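Local coordinates for protein putative decarboxylase involved in desferrioxamine biosynthesis (Erwinia amylovora, PDB 5O5C) that probably catalyses the pyridoxal 5'-phosphate-dependent decarboxylation of lysine, supplying the diamine building block for siderophore desferrioxamine biosynthesis, at residues 180-185 / 193-198; 41-46 / 82-87; 416-419 / 425-428; 153-158 / 310-315. All coordinates share one frame; numbering follows the deposited sequence.

Contact 1. Residues 180-185 / 193-198; sequences LARDSW and HLIKHR
I195 lies against an ion pair formed by two successive residues of helix 170-189, R182 and D183. The arginine grips a single carboxylate oxygen side-on, R182 NE to D183 OD1 at 2.7 Å and R182 NH2 to the same OD1 at 2.8 Å, with OD1 only 7° out of the guanidinium plane. NE meets it nearly head-on along the C-O bond, whereas NH2 donates to the syn lone pair of OD1. A bend at chi3 (74°) turns the otherwise extended arginine chain back toward its neighbour. Onto one face of the guanidinium comes I195: CG2 sits 3.2 Å above its plane, displaced toward the rim, and approaches R182 NH2 to 3.3 Å. The other branch of the isoleucine, which chi1 of -69° places beside the backbone N, reaches past the carboxylate, with I195 CD1 3.4 Å from D183 OD1. The two in-plane bonds to OD1 fix how the arginine is turned. R182 NH1 binds L226 O and, in the second subunit, I225 O, while NH2 also binds A224 O of that subunit. Short helix 195-198 packs on helix 170-189 at the dimer interface, and A181 and W185 of the latter touch strand 262-269 of the large sheet.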
loop_
_atom_site.group_PDB
_atom_site.type_symbol
_atom_site.label_atom_id
_atom_site.label_comp_id
_atom_site.label_asym_id
_atom_site.label_seq_id
_atom_site.Cartn_x
_atom_site.Cartn_y
_atom_site.Cartn_z
ATOM N N LEU B 180 5.758 14.134 9.814
ATOM C CA LEU B 180 7.021 14.432 10.432
ATOM C C LEU B 180 7.234 15.938 10.545
ATOM O O LEU B 180 7.625 16.390 11.594
ATOM C CB LEU B 180 8.196 13.772 9.723
ATOM C CG LEU B 180 8.523 12.363 10.186
ATOM C CD1 LEU B 180 7.317 11.461 10.096
ATOM C CD2 LEU B 180 9.663 11.728 9.415
ATOM N N ALA B 181 6.945 16.711 9.500
ATOM C CA ALA B 181 7.116 18.187 9.580
ATOM C C ALA B 181 6.270 18.739 10.669
ATOM O O ALA B 181 6.759 19.492 11.460
ATOM C CB ALA B 181 6.769 18.882 8.274
ATOM N N ARG B 182 4.989 18.410 10.665
ATOM C CA ARG B 182 4.059 18.744 11.726
ATOM C C ARG B 182 4.587 18.335 13.096
ATOM O O ARG B 182 4.735 19.212 13.969
ATOM C CB ARG B 182 2.692 18.084 11.511
ATOM C CG ARG B 182 1.614 18.511 12.487
ATOM C CD ARG B 182 0.415 17.585 12.434
ATOM N NE ARG B 182 0.744 16.302 13.079
ATOM C CZ ARG B 182 -0.081 15.282 13.243
ATOM N NH1 ARG B 182 -1.349 15.329 12.834
ATOM N NH2 ARG B 182 0.363 14.195 13.845
ATOM N N ASP B 183 4.828 17.031 13.308
ATOM C CA ASP B 183 5.286 16.572 14.629
ATOM C C ASP B 183 6.641 17.051 15.065
ATOM O O ASP B 183 6.795 17.440 16.210
ATOM C CB ASP B 183 5.198 15.064 14.814
ATOM C CG ASP B 183 3.769 14.559 14.835
ATOM O OD1 ASP B 183 2.843 15.309 14.516
ATOM O OD2 ASP B 183 3.590 13.392 15.148
ATOM N N SER B 184 7.625 17.087 14.182
ATOM C CA SER B 184 8.947 17.653 14.589
ATOM C C SER B 184 8.906 19.129 15.000
ATOM O O SER B 184 9.671 19.568 15.896
ATOM C CB SER B 184 9.950 17.526 13.490
ATOM O OG SER B 184 9.594 18.442 12.463
ATOM N N TRP B 185 8.052 19.905 14.332
ATOM C CA TRP B 185 7.887 21.311 14.652
ATOM C C TRP B 185 7.293 21.421 16.042
ATOM O O TRP B 185 7.802 22.172 16.875
ATOM C CB TRP B 185 6.972 22.035 13.665
ATOM C CG TRP B 185 6.775 23.475 14.050
ATOM C CD1 TRP B 185 5.866 23.972 14.936
ATOM C CD2 TRP B 185 7.521 24.599 13.571
ATOM N NE1 TRP B 185 5.986 25.332 15.031
ATOM C CE2 TRP B 185 7.002 25.748 14.218
ATOM C CE3 TRP B 185 8.577 24.749 12.663
ATOM C CZ2 TRP B 185 7.504 27.031 13.985
ATOM C CZ3 TRP B 185 9.081 26.023 12.428
ATOM C CH2 TRP B 185 8.535 27.159 13.086
ATOM N N HIS B 193 5.777 18.395 24.409
ATOM C CA HIS B 193 4.357 18.264 24.033
ATOM C C HIS B 193 4.368 17.484 22.723
ATOM O O HIS B 193 4.522 18.092 21.651
ATOM C CB HIS B 193 3.707 19.627 23.783
ATOM C CG HIS B 193 2.272 19.544 23.357
ATOM N ND1 HIS B 193 1.857 18.816 22.257
ATOM C CD2 HIS B 193 1.152 20.098 23.884
ATOM C CE1 HIS B 193 0.545 18.898 22.146
ATOM N NE2 HIS B 193 0.093 19.675 23.118
ATOM N N LEU B 194 4.208 16.159 22.806
ATOM C CA LEU B 194 4.268 15.303 21.617
ATOM C C LEU B 194 2.897 15.002 21.028
ATOM O O LEU B 194 2.049 14.346 21.683
ATOM C CB LEU B 194 4.976 13.988 21.922
ATOM C CG LEU B 194 6.484 14.017 22.169
ATOM C CD1 LEU B 194 6.976 12.594 22.395
ATOM C CD2 LEU B 194 7.227 14.667 21.005
ATOM N N ILE B 195 2.708 15.409 19.775
ATOM C CA ILE B 195 1.420 15.288 19.101
ATOM C C ILE B 195 0.868 13.862 19.201
ATOM O O ILE B 195 -0.322 13.687 19.483
ATOM C CB ILE B 195 1.440 15.830 17.652
ATOM C CG1 ILE B 195 1.583 17.352 17.670
ATOM C CG2 ILE B 195 0.161 15.441 16.910
ATOM C CD1 ILE B 195 1.782 18.008 16.332
ATOM N N LYS B 196 1.758 12.884 19.026
ATOM C CA LYS B 196 1.458 11.445 19.095
ATOM C C LYS B 196 0.584 11.034 20.260
ATOM O O LYS B 196 -0.298 10.212 20.132
ATOM C CB LYS B 196 2.746 10.661 19.298
ATOM C CG LYS B 196 3.349 10.060 18.062
ATOM C CD LYS B 196 4.685 9.438 18.432
ATOM C CE LYS B 196 4.539 8.142 19.169
ATOM N NZ LYS B 196 5.891 7.575 19.320
ATOM N N HIS B 197 0.912 11.583 21.419
ATOM C CA HIS B 197 0.173 11.367 22.615
ATOM C C HIS B 197 -1.023 12.316 22.840
ATOM O O HIS B 197 -2.127 11.865 23.186
ATOM C CB HIS B 197 1.118 11.391 23.814
ATOM C CG HIS B 197 2.259 10.424 23.706
ATOM N ND1 HIS B 197 3.384 10.521 24.491
ATOM C CD2 HIS B 197 2.462 9.356 22.892
ATOM C CE1 HIS B 197 4.231 9.557 24.168
ATOM N NE2 HIS B 197 3.689 8.822 23.216
ATOM N N ARG B 198 -0.813 13.606 22.668
ATOM C CA ARG B 198 -1.727 14.613 23.192
ATOM C C ARG B 198 -2.559 15.277 22.131
ATOM O O ARG B 198 -3.463 16.084 22.413
ATOM C CB ARG B 198 -0.911 15.614 24.000
ATOM C CG ARG B 198 -0.446 15.021 25.346
ATOM C CD ARG B 198 0.203 16.074 26.227
ATOM N NE ARG B 198 -0.763 17.135 26.521
ATOM C CZ ARG B 198 -0.471 18.337 27.021
ATOM N NH1 ARG B 198 0.779 18.676 27.333
ATOM N NH2 ARG B 198 -1.450 19.211 27.223
#

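Contact 2. Residues 41-46 / 82-87; sequences TEQVLA and SNEAAL
Q43 reaches across to N83 and E84, and V44 meets L87, in this packing between two nearly parallel helices, 34-53 and 83-95, in the N-terminal part of the group II decarboxylase chain. As in relatives of this family, these helices lie at the subunit boundary. The two short axes run in the same sense, inclined at 28°, and approach no closer than 11.2 Å, so side chains rather than backbones bridge the gap. Q43 has the most surface buried. Its CB points toward the other helix, and the chain beyond CG is extended, with chi2 at 175°, carrying the amide across to the first turn of helix 83-95. There it meets two residues at once. The amide end passes N83 at about a right angle, the two amide planes being 62° apart, and lies beside E84. The side chain of E84 bends over toward the glutamine, although the exact position of its carboxylate is doubtful in the model. One turn further along helix 83-95 the interface becomes apolar: L87 points toward helix 34-53 and also touches L47, while V44 forms the other wall, its side chain set at about a right angle to that of L87. The second subunit also borders the contact: T41 O accepts a hydrogen bond from Q123 of that chain, which packs on V44 too. The polar first turn of helix 83-95 thus gives way to a greasy second one, in which the nearest methyls, V44 CG2 and L87 CD1, stand 4.0 Å apart.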
loop_
_atom_site.group_PDB
_atom_site.type_symbol
_atom_site.label_atom_id
_atom_site.label_comp_id
_atom_site.label_asym_id
_atom_site.label_seq_id
_atom_site.Cartn_x
_atom_site.Cartn_y
_atom_site.Cartn_z
ATOM N N THR B 41 1.335 -21.681 -14.213
ATOM C CA THR B 41 2.215 -20.575 -14.636
ATOM C C THR B 41 2.503 -20.728 -16.120
ATOM O O THR B 41 2.521 -19.740 -16.844
ATOM C CB THR B 41 3.483 -20.497 -13.788
ATOM O OG1 THR B 41 4.184 -21.728 -13.895
ATOM C CG2 THR B 41 3.154 -20.278 -12.362
ATOM N N GLU B 42 2.621 -21.973 -16.586
ATOM C CA GLU B 42 2.746 -22.261 -18.001
ATOM C C GLU B 42 1.543 -21.811 -18.823
ATOM O O GLU B 42 1.738 -21.207 -19.872
ATOM C CB GLU B 42 3.092 -23.754 -18.245
ATOM C CG GLU B 42 4.576 -23.973 -17.934
ATOM C CD GLU B 42 4.958 -25.398 -17.665
ATOM O OE1 GLU B 42 4.116 -26.296 -17.820
ATOM O OE2 GLU B 42 6.135 -25.626 -17.307
ATOM N N GLN B 43 0.327 -22.039 -18.322
ATOM C CA GLN B 43 -0.873 -21.548 -18.991
ATOM C C GLN B 43 -0.892 -20.014 -19.129
ATOM O O GLN B 43 -1.214 -19.510 -20.191
ATOM C CB GLN B 43 -2.144 -21.992 -18.265
ATOM C CG GLN B 43 -2.463 -23.484 -18.308
ATOM C CD GLN B 43 -3.690 -23.845 -17.455
ATOM O OE1 GLN B 43 -4.563 -24.602 -17.900
ATOM N NE2 GLN B 43 -3.763 -23.303 -16.237
ATOM N N VAL B 44 -0.563 -19.272 -18.065
ATOM C CA VAL B 44 -0.634 -17.801 -18.132
ATOM C C VAL B 44 0.406 -17.208 -19.088
ATOM O O VAL B 44 0.131 -16.199 -19.782
ATOM C CB VAL B 44 -0.544 -17.168 -16.737
ATOM C CG1 VAL B 44 -0.234 -15.670 -16.807
ATOM C CG2 VAL B 44 -1.822 -17.452 -15.939
ATOM N N LEU B 45 1.598 -17.798 -19.119
ATOM C CA LEU B 45 2.617 -17.420 -20.107
ATOM C C LEU B 45 2.104 -17.613 -21.557
ATOM O O LEU B 45 2.344 -16.785 -22.433
ATOM C CB LEU B 45 3.892 -18.249 -19.917
ATOM C CG LEU B 45 4.799 -18.109 -18.703
ATOM C CD1 LEU B 45 5.958 -19.104 -18.855
ATOM C CD2 LEU B 45 5.360 -16.707 -18.541
ATOM N N ALA B 46 1.426 -18.732 -21.808
ATOM C CA ALA B 46 0.786 -18.987 -23.122
ATOM C C ALA B 46 -0.319 -17.944 -23.404
ATOM O O ALA B 46 -0.349 -17.327 -24.451
ATOM C CB ALA B 46 0.239 -20.403 -23.167
ATOM N N SER B 82 -12.345 -24.177 -13.582
ATOM C CA SER B 82 -10.941 -24.132 -13.285
ATOM C C SER B 82 -10.273 -22.858 -13.827
ATOM O O SER B 82 -10.925 -21.911 -14.296
ATOM C CB SER B 82 -10.330 -25.342 -13.941
ATOM O OG SER B 82 -10.710 -25.284 -15.292
ATOM N N ASN B 83 -8.964 -22.830 -13.694
ATOM C CA ASN B 83 -8.126 -21.781 -14.249
ATOM C C ASN B 83 -8.460 -21.474 -15.715
ATOM O O ASN B 83 -8.624 -20.345 -16.079
ATOM C CB ASN B 83 -6.675 -22.216 -14.150
ATOM C CG ASN B 83 -6.128 -22.129 -12.747
ATOM O OD1 ASN B 83 -6.668 -21.432 -11.852
ATOM N ND2 ASN B 83 -5.031 -22.780 -12.555
ATOM N N GLU B 84 -8.619 -22.521 -16.525
ATOM C CA GLU B 84 -8.818 -22.399 -17.970
ATOM C C GLU B 84 -10.112 -21.625 -18.234
ATOM O O GLU B 84 -10.090 -20.675 -19.000
ATOM C CB GLU B 84 -8.810 -23.780 -18.652
ATOM C CG GLU B 84 -7.586 -24.652 -18.312
ATOM C CD GLU B 84 -7.624 -25.243 -16.886
ATOM O OE1 GLU B 84 -8.723 -25.424 -16.369
ATOM O OE2 GLU B 84 -6.590 -25.506 -16.251
ATOM N N ALA B 85 -11.196 -21.963 -17.533
ATOM C CA ALA B 85 -12.462 -21.203 -17.574
ATOM C C ALA B 85 -12.386 -19.755 -17.019
ATOM O O ALA B 85 -12.951 -18.854 -17.597
ATOM C CB ALA B 85 -13.561 -21.964 -16.858
ATOM N N ALA B 86 -11.745 -19.528 -15.880
ATOM C CA ALA B 86 -11.644 -18.124 -15.344
ATOM C C ALA B 86 -10.833 -17.268 -16.317
ATOM O O ALA B 86 -11.222 -16.161 -16.637
ATOM C CB ALA B 86 -11.022 -18.129 -13.955
ATOM N N LEU B 87 -9.730 -17.826 -16.810
ATOM C CA LEU B 87 -8.815 -17.153 -17.716
ATOM C C LEU B 87 -9.422 -16.838 -19.084
ATOM O O LEU B 87 -9.151 -15.762 -19.663
ATOM C CB LEU B 87 -7.524 -17.977 -17.875
ATOM C CG LEU B 87 -6.558 -18.038 -16.684
ATOM C CD1 LEU B 87 -5.409 -19.005 -16.932
ATOM C CD2 LEU B 87 -6.015 -16.647 -16.426
#

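Contact 3. Residues 416-419 / 425-428; sequences QLLN and EVLH
V426, flanked by E425 and L427, is the residue through which strand 424-426 packs on L418 and N419 near the end of helix 397-420. E425, just before it, turns away from the helix; its backbone pairs with R438 of the neighbouring strand. V426 then points toward the helix and fits its two methyls to two successive residues. CG1, beside the backbone N at chi1 -57°, presses on the base of the leucine: V426 CG1 lies 3.4 Å from L418 CB, closer than carbons usually pack. CG2, between the backbone N and the carbonyl carbon, faces the asparagine instead, with V426 CG2 3.5 Å from N419 OD1. These two side chains cross at about a right angle, and OD1 is the nearest atom of the asparagine to the valine. L427 continues the backbone pairing, to I436, and H428 turns its imidazole to the backbone N of I436. L418 also touches Q435 and F437 of strand 434-439 and I498 of helix 491-510. A helix, a tight connection and an edge strand folded back on it make an alpha-beta unit, here opening the antiparallel four-stranded sheet of the small C-terminal domain of fold type I PLP enzymes.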
loop_
_atom_site.group_PDB
_atom_site.type_symbol
_atom_site.label_atom_id
_atom_site.label_comp_id
_atom_site.label_asym_id
_atom_site.label_seq_id
_atom_site.Cartn_x
_atom_site.Cartn_y
_atom_site.Cartn_z
ATOM N N GLN B 416 10.415 19.650 -30.088
ATOM C CA GLN B 416 10.744 20.150 -31.402
ATOM C C GLN B 416 9.599 19.936 -32.374
ATOM O O GLN B 416 9.167 20.900 -32.993
ATOM C CB GLN B 416 12.060 19.575 -31.938
ATOM C CG GLN B 416 13.267 20.110 -31.204
ATOM C CD GLN B 416 14.587 19.572 -31.743
ATOM O OE1 GLN B 416 14.702 18.399 -32.118
ATOM N NE2 GLN B 416 15.600 20.441 -31.784
ATOM N N LEU B 417 9.060 18.728 -32.460
ATOM C CA LEU B 417 7.976 18.424 -33.431
ATOM C C LEU B 417 6.659 19.135 -33.169
ATOM O O LEU B 417 5.921 19.422 -34.118
ATOM C CB LEU B 417 7.643 16.949 -33.435
ATOM C CG LEU B 417 8.671 15.924 -33.813
ATOM C CD1 LEU B 417 8.154 14.550 -33.409
ATOM C CD2 LEU B 417 8.977 16.024 -35.294
ATOM N N LEU B 418 6.336 19.329 -31.888
ATOM C CA LEU B 418 5.145 20.041 -31.463
ATOM C C LEU B 418 5.244 21.533 -31.803
ATOM O O LEU B 418 4.275 22.107 -32.337
ATOM C CB LEU B 418 4.882 19.865 -29.951
ATOM C CG LEU B 418 4.486 18.441 -29.494
ATOM C CD1 LEU B 418 4.439 18.382 -27.998
ATOM C CD2 LEU B 418 3.169 17.964 -30.036
ATOM N N ASN B 419 6.402 22.133 -31.501
ATOM C CA ASN B 419 6.637 23.560 -31.705
ATOM C C ASN B 419 6.642 23.879 -33.193
ATOM O O ASN B 419 5.945 24.761 -33.639
ATOM C CB ASN B 419 7.960 23.992 -31.040
ATOM C CG ASN B 419 8.083 25.493 -30.892
ATOM O OD1 ASN B 419 7.112 26.188 -30.532
ATOM N ND2 ASN B 419 9.276 26.009 -31.152
ATOM N N GLU B 425 0.189 24.814 -30.053
ATOM C CA GLU B 425 0.777 25.711 -29.069
ATOM C C GLU B 425 1.420 24.911 -27.899
ATOM O O GLU B 425 0.703 24.193 -27.195
ATOM C CB GLU B 425 -0.326 26.582 -28.523
ATOM C CG GLU B 425 0.165 27.690 -27.629
ATOM C CD GLU B 425 -0.948 28.221 -26.779
ATOM O OE1 GLU B 425 -2.021 28.527 -27.352
ATOM O OE2 GLU B 425 -0.760 28.292 -25.549
ATOM N N VAL B 426 2.730 25.079 -27.695
ATOM C CA VAL B 426 3.492 24.416 -26.603
ATOM C C VAL B 426 3.837 25.456 -25.549
ATOM O O VAL B 426 4.017 26.601 -25.886
ATOM C CB VAL B 426 4.771 23.706 -27.093
ATOM C CG1 VAL B 426 4.460 22.682 -28.148
ATOM C CG2 VAL B 426 5.801 24.673 -27.635
ATOM N N LEU B 427 3.869 25.064 -24.276
ATOM C CA LEU B 427 4.050 26.008 -23.162
ATOM C C LEU B 427 5.469 26.001 -22.611
ATOM O O LEU B 427 5.881 26.923 -21.930
ATOM C CB LEU B 427 3.085 25.686 -22.012
ATOM C CG LEU B 427 1.588 25.904 -22.219
ATOM C CD1 LEU B 427 0.834 25.536 -20.971
ATOM C CD2 LEU B 427 1.295 27.359 -22.557
ATOM N N HIS B 428 6.229 24.961 -22.880
ATOM C CA HIS B 428 7.501 24.866 -22.192
ATOM C C HIS B 428 8.394 23.941 -22.918
ATOM O O HIS B 428 7.957 23.009 -23.615
ATOM C CB HIS B 428 7.313 24.336 -20.746
ATOM C CG HIS B 428 6.740 22.943 -20.705
ATOM N ND1 HIS B 428 7.408 21.872 -20.157
ATOM C CD2 HIS B 428 5.597 22.439 -21.221
ATOM C CE1 HIS B 428 6.693 20.774 -20.316
ATOM N NE2 HIS B 428 5.587 21.093 -20.951
#

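Contact 4. Residues 153-158 / 310-315; sequences LSRIGL and SHRPRL
The guanidinium groups of R155 and R312 stand almost perpendicular, 82° apart, and approach obliquely, so that neither is stacked on the other. R155 NH1 comes within 3.1 Å of R312 NH2, a pair of donors with no bond between them. Away from this pair in the 310-315 turn, the H311 ring has S310 OG 3.6 Å above one face, off toward the rim, while H311 CG lies in plane at the edge of the R314 guanidinium. The two touching arginines reach one another by differently shaped chains. R155, near the C-terminal end of helix 140-156, leaves alongside the turn and folds over at chi2, -95°, an unusual value that swings its end nearer. R312 starts out toward the helix and bends later, at chi3 (-66°). Both bring nitrogens to the carbonyl of L306: R155 NH1 donates to L306 O, and R312 NE adds a weak bond to the same oxygen. R155 NH2 also forms a salt bridge with D77 of the second subunit. Two positive groups so close would be expected to repel; their closeness is consistent with both turning to L306 O, R312 only weakly, and the carboxylate from the other subunit probably offsets part of the charge.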
loop_
_atom_site.group_PDB
_atom_site.type_symbol
_atom_site.label_atom_id
_atom_site.label_comp_id
_atom_site.label_asym_id
_atom_site.label_seq_id
_atom_site.Cartn_x
_atom_site.Cartn_y
_atom_site.Cartn_z
ATOM N N LEU B 153 19.687 6.324 -0.705
ATOM C CA LEU B 153 20.154 7.472 0.058
ATOM C C LEU B 153 21.567 7.957 -0.394
ATOM O O LEU B 153 21.860 9.167 -0.380
ATOM C CB LEU B 153 20.212 7.145 1.516
ATOM C CG LEU B 153 18.895 7.053 2.271
ATOM C CD1 LEU B 153 19.245 6.333 3.534
ATOM C CD2 LEU B 153 18.285 8.412 2.583
ATOM N N SER B 154 22.408 7.006 -0.778
ATOM C CA SER B 154 23.692 7.316 -1.408
ATOM C C SER B 154 23.575 8.147 -2.671
ATOM O O SER B 154 24.441 8.987 -2.945
ATOM C CB SER B 154 24.447 6.040 -1.720
ATOM O OG SER B 154 25.739 6.335 -2.177
ATOM N N ARG B 155 22.507 7.941 -3.433
ATOM C CA ARG B 155 22.329 8.646 -4.688
ATOM C C ARG B 155 21.722 9.996 -4.462
ATOM O O ARG B 155 22.005 10.921 -5.228
ATOM C CB ARG B 155 21.441 7.835 -5.588
ATOM C CG ARG B 155 22.037 6.481 -5.913
ATOM C CD ARG B 155 22.738 6.630 -7.175
ATOM N NE ARG B 155 23.442 5.462 -7.637
ATOM C CZ ARG B 155 23.724 5.258 -8.917
ATOM N NH1 ARG B 155 23.312 6.113 -9.847
ATOM N NH2 ARG B 155 24.458 4.227 -9.262
ATOM N N ILE B 156 20.875 10.120 -3.431
ATOM C CA ILE B 156 20.306 11.425 -3.081
ATOM C C ILE B 156 21.388 12.334 -2.506
ATOM O O ILE B 156 21.360 13.562 -2.728
ATOM C CB ILE B 156 19.180 11.296 -2.053
ATOM C CG1 ILE B 156 17.933 10.714 -2.689
ATOM C CG2 ILE B 156 18.814 12.626 -1.398
ATOM C CD1 ILE B 156 17.006 10.061 -1.661
ATOM N N GLY B 157 22.299 11.721 -1.740
ATOM C CA GLY B 157 23.370 12.453 -1.070
ATOM C C GLY B 157 23.031 12.915 0.337
ATOM O O GLY B 157 23.715 13.761 0.894
ATOM N N LEU B 158 21.974 12.375 0.924
ATOM C CA LEU B 158 21.664 12.697 2.322
ATOM C C LEU B 158 22.811 12.287 3.292
ATOM O O LEU B 158 23.527 11.323 3.053
ATOM C CB LEU B 158 20.324 12.070 2.724
ATOM C CG LEU B 158 19.121 12.687 1.982
ATOM C CD1 LEU B 158 17.802 12.021 2.320
ATOM C CD2 LEU B 158 18.996 14.192 2.147
ATOM N N SER B 310 24.503 12.002 -16.754
ATOM C CA SER B 310 24.720 13.418 -17.065
ATOM C C SER B 310 23.714 14.373 -16.423
ATOM O O SER B 310 24.067 15.506 -16.125
ATOM C CB SER B 310 24.730 13.639 -18.575
ATOM O OG SER B 310 23.542 13.178 -19.188
ATOM N N HIS B 311 22.471 13.912 -16.239
ATOM C CA HIS B 311 21.394 14.746 -15.801
ATOM C C HIS B 311 21.279 14.850 -14.289
ATOM O O HIS B 311 20.627 15.775 -13.789
ATOM C CB HIS B 311 20.066 14.294 -16.429
ATOM C CG HIS B 311 20.039 14.391 -17.918
ATOM N ND1 HIS B 311 20.070 15.598 -18.588
ATOM C CD2 HIS B 311 19.970 13.435 -18.872
ATOM C CE1 HIS B 311 20.034 15.372 -19.891
ATOM N NE2 HIS B 311 19.980 14.068 -20.089
ATOM N N ARG B 312 21.892 13.923 -13.558
ATOM C CA ARG B 312 21.902 13.944 -12.063
ATOM C C ARG B 312 22.101 15.352 -11.457
ATOM O O ARG B 312 21.413 15.719 -10.455
ATOM C CB ARG B 312 23.002 12.987 -11.590
ATOM C CG ARG B 312 23.061 12.582 -10.133
ATOM C CD ARG B 312 24.150 11.502 -10.007
ATOM N NE ARG B 312 23.770 10.262 -10.719
ATOM C CZ ARG B 312 24.600 9.368 -11.270
ATOM N NH1 ARG B 312 25.911 9.530 -11.244
ATOM N NH2 ARG B 312 24.104 8.295 -11.880
ATOM N N PRO B 313 23.047 16.163 -12.038
ATOM C CA PRO B 313 23.169 17.555 -11.554
ATOM C C PRO B 313 21.907 18.368 -11.583
ATOM O O PRO B 313 21.794 19.323 -10.817
ATOM C CB PRO B 313 24.254 18.152 -12.461
ATOM C CG PRO B 313 25.132 16.989 -12.747
ATOM C CD PRO B 313 24.195 15.819 -12.897
ATOM N N ARG B 314 20.912 17.981 -12.385
ATOM C CA ARG B 314 19.678 18.735 -12.424
ATOM C C ARG B 314 18.821 18.591 -11.138
ATOM O O ARG B 314 17.836 19.324 -10.980
ATOM C CB ARG B 314 18.877 18.417 -13.696
ATOM C CG ARG B 314 19.619 18.787 -14.982
ATOM C CD ARG B 314 19.074 18.063 -16.191
ATOM N NE ARG B 314 17.696 18.415 -16.413
ATOM C CZ ARG B 314 16.809 17.713 -17.104
ATOM N NH1 ARG B 314 17.079 16.558 -17.677
ATOM N NH2 ARG B 314 15.601 18.194 -17.219
ATOM N N LEU B 315 19.155 17.614 -10.296
ATOM C CA LEU B 315 18.560 17.453 -8.957
ATOM C C LEU B 315 19.410 18.051 -7.813
ATOM O O LEU B 315 19.002 17.989 -6.643
ATOM C CB LEU B 315 18.263 15.981 -8.658
ATOM C CG LEU B 315 17.063 15.289 -9.334
ATOM C CD1 LEU B 315 16.906 13.887 -8.768
ATOM C CD2 LEU B 315 15.773 16.099 -9.239
#

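Along the chain, contact 2 comes first, followed by contact 4, whose segments at helix 140-156 and the turn before strand 323-327 bracket contact 1; contact 3 lies last. The contacts stand well apart: contacts 3 and 4 come nearest, about 9 Å between nearest atoms, and contacts 1 and 2 are farthest, with centres about 51 Å apart. Contacts 1 and 4 flank the seven-stranded sheet of the large PLP domain, contact 3 belongs to the small four-stranded sheet on the opposite side of the chain's centre from contact 1, and contact 2 to the N-terminal helices. Contacts 1, 2 and 4 each reach the second subunit, so separate regions share in building the dimer.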